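Local coordinates for protein PfVFT1 (Plasmodium falciparum, PDB 5JKQ) that probably binds a small solute in the cleft between its two lobes, as other Venus flytrap solute-binding proteins do, at residues A[207-212]-A[250-255]; A[234-239]-A[254-259]. The protein carries 3 engineered substitutions. One frame throughout, in Å; residues are numbered along the deposited sequence.

Both contacts lie in the same lobe, with centres about 9 Å apart, and they meet on Ser-254 and Gly-255. Contact 1 is core. It pairs strand 206-209 with strand 250-253, through backbone hydrogen bonds and mostly branched aliphatic side chains. Contact 2 lies at the surface. It joins the start of helix 236-244 to the loop that leaves strand 250-253, and aromatic and proline packing does most of the work. Helix 236-244 connects the two sites: Leu-239 packs on the backbone at Ala-208 and Cys-209. Leu-210 of contact 1 also packs its CD1 against the turn at Ser-234 and Ser-235, just ahead of this helix.

Contact 1 of 2, residues A[207-212]-A[250-255]; sequences IACLTE and IGVISG
The peptides of Ala-208 and Val-252 are the flat groups that meet here, in neighbouring strands. Val-252 N donates to Ala-208 O at 2.8 Å. Ala-208 N donates in turn to Ile-250 O at 3.2 Å. A weak bond of 3.4 Å from Leu-210 N to Val-252 O follows where strand 206-209 ends. Ile-207, Cys-209, Ile-250 and Val-252 line one face of the pair. Ala-208 lies on the other face, beside Gly-251. Ile-207 and Ile-250 run side by side, with Ile-207 CG1 at 3.8 Å from Ile-250 CG1. Ile-250 CG1 sits between its backbone N and carbonyl carbon (chi1 63°), which brings this branch to Ile-207. Val-252 CG2 touches Ile-207 CG2 at 3.6 Å and Cys-209 SG at 3.7 Å. These are parallel strands of the alpha/beta lobe of a Venus flytrap domain, and helices flank both faces. Helix 212-222 covers the Val-252 face, and the disulfide from Cys-209 to Cys-215 ties it to the strand. Thr-211 caps its N-terminus through Asn-214 N. Helix 236-244 lies on the Ala-208 face, where Leu-239 packs. Past the strand pairing, Leu-210 CD2 meets Ile-253 CD1 at 3.6 Å, the two side chains crossing at a slant.

Contact 2 of 2, residues A[234-239]-A[254-259]; sequences SSYIDL and SGIPFN
Tyr-236 lays one face of its ring over Pro-257. Pro-257 CD stands 3.6 Å from the ring centroid and 15° off its normal, a CH-pi contact. The same tyrosine meets Phe-258 in a T-shaped stack. Its edge points at the phenylalanine face, with the planes at 83° and the centroids 5.0 Å apart. Tyr-236 CE2 is the atom over the middle of that face, and it comes to 3.7 Å from Phe-258 CZ. Ile-237 CG1 lies at the edge of the Phe-258 ring, 4.1 Å from CZ. Ile-256 meets the far end of the tyrosine: its CG2 is 3.6 Å from Tyr-236 OH, and its CD1 is 3.8 Å from Tyr-236 CE1. Tyr-236 OH also lies 2.7 Å from Phe-258 O, at most a weak hydrogen bond. The ring reaches the loop because its CG is anti to the backbone N (chi1 171°). Ser-235 is the N-cap of the helix, and its OG accepts from Asp-238 N at 3.3 Å. Tyr-236 is buried, while Ile-237, Pro-257 and Phe-258 are exposed. The contact joins the first turn of helix 236-244 to the loop between strands 250-253 and 265-281. On the inner side, Tyr-236 reaches Ile-253 of strand 250-253, and Tyr-236 and Leu-239 both touch Met-182 of strand 175-184.

Contact 1 of 2, residues A[207-212]-A[250-255]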
loop_
_atom_site.group_PDB
_atom_site.type_symbol
_atom_site.label_atom_id
_atom_site.label_comp_id
_atom_site.label_asym_id
_atom_site.label_seq_id
_atom_site.Cartn_x
_atom_site.Cartn_y
_atom_site.Cartn_z
ATOM N N ILE A 207 -20.439 -11.762 4.352
ATOM C CA ILE A 207 -19.682 -11.209 3.232
ATOM C C ILE A 207 -18.438 -12.042 2.952
ATOM O O ILE A 207 -17.664 -12.349 3.860
ATOM C CB ILE A 207 -19.290 -9.736 3.509
ATOM C CG1 ILE A 207 -20.555 -8.870 3.506
ATOM C CG2 ILE A 207 -18.282 -9.224 2.473
ATOM C CD1 ILE A 207 -20.311 -7.389 3.742
ATOM N N ALA A 208 -18.259 -12.405 1.684
ATOM C CA ALA A 208 -17.086 -13.158 1.251
ATOM C C ALA A 208 -16.015 -12.217 0.713
ATOM O O ALA A 208 -16.315 -11.267 -0.009
ATOM C CB ALA A 208 -17.472 -14.177 0.196
ATOM N N CYS A 209 -14.763 -12.493 1.068
ATOM C CA CYS A 209 -13.634 -11.676 0.635
ATOM C C CYS A 209 -12.435 -12.552 0.283
ATOM O O CYS A 209 -12.221 -13.595 0.892
ATOM C CB CYS A 209 -13.251 -10.676 1.727
ATOM S SG CYS A 209 -14.595 -9.588 2.259
ATOM N N LEU A 210 -11.653 -12.126 -0.702
ATOM C CA LEU A 210 -10.493 -12.898 -1.129
ATOM C C LEU A 210 -9.308 -12.633 -0.207
ATOM O O LEU A 210 -8.455 -13.498 -0.014
ATOM C CB LEU A 210 -10.131 -12.569 -2.578
ATOM C CG LEU A 210 -8.926 -13.309 -3.165
ATOM C CD1 LEU A 210 -9.086 -14.818 -3.046
ATOM C CD2 LEU A 210 -8.725 -12.915 -4.618
ATOM N N THR A 211 -9.267 -11.429 0.360
ATOM C CA THR A 211 -8.222 -11.047 1.302
ATOM C C THR A 211 -8.833 -10.374 2.523
ATOM O O THR A 211 -9.992 -9.957 2.498
ATOM C CB THR A 211 -7.200 -10.082 0.666
ATOM O OG1 THR A 211 -7.808 -8.799 0.470
ATOM C CG2 THR A 211 -6.695 -10.620 -0.667
ATOM N N GLU A 212 -8.048 -10.268 3.590
ATOM C CA GLU A 212 -8.487 -9.576 4.795
ATOM C C GLU A 212 -8.723 -8.097 4.504
ATOM O O GLU A 212 -9.653 -7.490 5.037
ATOM C CB GLU A 212 -7.452 -9.739 5.911
ATOM C CG GLU A 212 -7.874 -9.133 7.242
ATOM C CD GLU A 212 -6.865 -9.392 8.348
ATOM O OE1 GLU A 212 -5.696 -9.697 8.032
ATOM O OE2 GLU A 212 -7.245 -9.294 9.533
ATOM N N ILE A 250 -22.575 -10.786 -0.941
ATOM C CA ILE A 250 -21.649 -10.153 -1.875
ATOM C C ILE A 250 -20.270 -10.787 -1.801
ATOM O O ILE A 250 -19.941 -11.493 -0.844
ATOM C CB ILE A 250 -21.505 -8.630 -1.617
ATOM C CG1 ILE A 250 -20.899 -8.359 -0.233
ATOM C CG2 ILE A 250 -22.850 -7.936 -1.768
ATOM C CD1 ILE A 250 -20.436 -6.932 -0.043
ATOM N N GLY A 251 -19.474 -10.521 -2.828
ATOM C CA GLY A 251 -18.078 -10.907 -2.855
ATOM C C GLY A 251 -17.230 -9.666 -3.046
ATOM O O GLY A 251 -17.461 -8.889 -3.974
ATOM N N VAL A 252 -16.262 -9.469 -2.155
ATOM C CA VAL A 252 -15.359 -8.328 -2.233
ATOM C C VAL A 252 -14.026 -8.773 -2.817
ATOM O O VAL A 252 -13.409 -9.721 -2.328
ATOM C CB VAL A 252 -15.120 -7.685 -0.854
ATOM C CG1 VAL A 252 -14.397 -6.354 -1.011
ATOM C CG2 VAL A 252 -16.438 -7.490 -0.114
ATOM N N ILE A 253 -13.582 -8.082 -3.861
ATOM C CA ILE A 253 -12.377 -8.479 -4.571
ATOM C C ILE A 253 -11.787 -7.295 -5.338
ATOM O O ILE A 253 -12.515 -6.408 -5.781
ATOM C CB ILE A 253 -12.676 -9.660 -5.527
ATOM C CG1 ILE A 253 -11.377 -10.302 -6.015
ATOM C CG2 ILE A 253 -13.569 -9.214 -6.694
ATOM C CD1 ILE A 253 -11.553 -11.737 -6.460
ATOM N N SER A 254 -10.466 -7.282 -5.480
ATOM C CA SER A 254 -9.767 -6.154 -6.088
ATOM C C SER A 254 -9.716 -6.232 -7.614
ATOM O O SER A 254 -9.437 -5.233 -8.277
ATOM C CB SER A 254 -8.343 -6.064 -5.537
ATOM O OG SER A 254 -8.350 -6.013 -4.121
ATOM N N GLY A 255 -9.978 -7.412 -8.168
ATOM C CA GLY A 255 -9.910 -7.601 -9.607
ATOM C C GLY A 255 -10.812 -8.696 -10.138
ATOM O O GLY A 255 -11.253 -9.574 -9.395
#

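Contact 2 of 2, residues A[234-239]-A[254-259]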
loop_
_atom_site.group_PDB
_atom_site.type_symbol
_atom_site.label_atom_id
_atom_site.label_comp_id
_atom_site.label_asym_id
_atom_site.label_seq_id
_atom_site.Cartn_x
_atom_site.Cartn_y
_atom_site.Cartn_z
ATOM N N SER A 234 -9.458 -18.642 -1.564
ATOM C CA SER A 234 -8.076 -18.544 -2.027
ATOM C C SER A 234 -7.983 -18.149 -3.501
ATOM O O SER A 234 -6.884 -18.005 -4.040
ATOM C CB SER A 234 -7.355 -19.877 -1.808
ATOM O OG SER A 234 -7.433 -20.281 -0.452
ATOM N N SER A 235 -9.129 -17.981 -4.154
ATOM C CA SER A 235 -9.138 -17.618 -5.566
ATOM C C SER A 235 -10.450 -16.967 -5.978
ATOM O O SER A 235 -11.455 -17.053 -5.272
ATOM C CB SER A 235 -8.882 -18.852 -6.435
ATOM O OG SER A 235 -9.961 -19.767 -6.354
ATOM N N TYR A 236 -10.420 -16.309 -7.132
ATOM C CA TYR A 236 -11.599 -15.675 -7.699
ATOM C C TYR A 236 -12.713 -16.694 -7.919
ATOM O O TYR A 236 -13.881 -16.417 -7.647
ATOM C CB TYR A 236 -11.228 -14.986 -9.010
ATOM C CG TYR A 236 -12.393 -14.462 -9.815
ATOM C CD1 TYR A 236 -13.171 -13.412 -9.349
ATOM C CD2 TYR A 236 -12.697 -15.001 -11.058
ATOM C CE1 TYR A 236 -14.230 -12.922 -10.089
ATOM C CE2 TYR A 236 -13.752 -14.516 -11.808
ATOM C CZ TYR A 236 -14.516 -13.477 -11.319
ATOM O OH TYR A 236 -15.567 -12.990 -12.060
ATOM N N ILE A 237 -12.340 -17.878 -8.398
ATOM C CA ILE A 237 -13.308 -18.932 -8.678
ATOM C C ILE A 237 -13.985 -19.396 -7.388
ATOM O O ILE A 237 -15.191 -19.637 -7.371
ATOM C CB ILE A 237 -12.637 -20.125 -9.394
ATOM C CG1 ILE A 237 -12.198 -19.698 -10.795
ATOM C CG2 ILE A 237 -13.587 -21.327 -9.494
ATOM C CD1 ILE A 237 -11.282 -20.684 -11.491
ATOM N N ASP A 238 -13.210 -19.508 -6.310
ATOM C CA ASP A 238 -13.758 -19.888 -5.010
ATOM C C ASP A 238 -14.729 -18.827 -4.520
ATOM O O ASP A 238 -15.871 -19.124 -4.169
ATOM C CB ASP A 238 -12.647 -20.077 -3.973
ATOM C CG ASP A 238 -11.702 -21.207 -4.323
ATOM O OD1 ASP A 238 -12.110 -22.123 -5.065
ATOM O OD2 ASP A 238 -10.548 -21.182 -3.844
ATOM N N LEU A 239 -14.246 -17.589 -4.493
ATOM C CA LEU A 239 -15.035 -16.439 -4.073
ATOM C C LEU A 239 -16.344 -16.388 -4.861
ATOM O O LEU A 239 -17.424 -16.259 -4.282
ATOM C CB LEU A 239 -14.208 -15.157 -4.268
ATOM C CG LEU A 239 -14.682 -13.758 -3.844
ATOM C CD1 LEU A 239 -15.846 -13.244 -4.686
ATOM C CD2 LEU A 239 -15.020 -13.720 -2.363
ATOM N N SER A 254 -10.466 -7.282 -5.480
ATOM C CA SER A 254 -9.767 -6.154 -6.088
ATOM C C SER A 254 -9.716 -6.232 -7.614
ATOM O O SER A 254 -9.437 -5.233 -8.277
ATOM C CB SER A 254 -8.343 -6.064 -5.537
ATOM O OG SER A 254 -8.350 -6.013 -4.121
ATOM N N GLY A 255 -9.978 -7.412 -8.168
ATOM C CA GLY A 255 -9.910 -7.601 -9.607
ATOM C C GLY A 255 -10.812 -8.696 -10.138
ATOM O O GLY A 255 -11.253 -9.574 -9.395
ATOM N N ILE A 256 -11.075 -8.635 -11.442
ATOM C CA ILE A 256 -11.941 -9.590 -12.125
ATOM C C ILE A 256 -11.188 -10.218 -13.305
ATOM O O ILE A 256 -11.068 -9.598 -14.361
ATOM C CB ILE A 256 -13.235 -8.910 -12.636
ATOM C CG1 ILE A 256 -13.979 -8.228 -11.481
ATOM C CG2 ILE A 256 -14.139 -9.915 -13.342
ATOM C CD1 ILE A 256 -14.482 -9.176 -10.395
ATOM N N PRO A 257 -10.668 -11.446 -13.124
ATOM C CA PRO A 257 -9.965 -12.153 -14.204
ATOM C C PRO A 257 -10.837 -12.403 -15.438
ATOM O O PRO A 257 -10.370 -12.205 -16.561
ATOM C CB PRO A 257 -9.569 -13.484 -13.554
ATOM C CG PRO A 257 -9.561 -13.217 -12.103
ATOM C CD PRO A 257 -10.637 -12.210 -11.865
ATOM N N PHE A 258 -12.075 -12.844 -15.223
ATOM C CA PHE A 258 -13.026 -13.062 -16.311
ATOM C C PHE A 258 -14.446 -12.766 -15.829
ATOM O O PHE A 258 -14.694 -12.702 -14.623
ATOM C CB PHE A 258 -12.924 -14.494 -16.854
ATOM C CG PHE A 258 -13.178 -15.561 -15.824
ATOM C CD1 PHE A 258 -14.471 -15.948 -15.510
ATOM C CD2 PHE A 258 -12.121 -16.185 -15.180
ATOM C CE1 PHE A 258 -14.705 -16.932 -14.565
ATOM C CE2 PHE A 258 -12.350 -17.171 -14.235
ATOM C CZ PHE A 258 -13.643 -17.544 -13.927
ATOM N N ASN A 259 -15.366 -12.584 -16.773
ATOM C CA ASN A 259 -16.742 -12.206 -16.455
ATOM C C ASN A 259 -17.691 -13.397 -16.383
ATOM O O ASN A 259 -17.625 -14.311 -17.203
ATOM C CB ASN A 259 -17.280 -11.218 -17.498
ATOM C CG ASN A 259 -16.546 -9.891 -17.490
ATOM O OD1 ASN A 259 -15.931 -9.505 -18.483
ATOM N ND2 ASN A 259 -16.621 -9.177 -16.373
#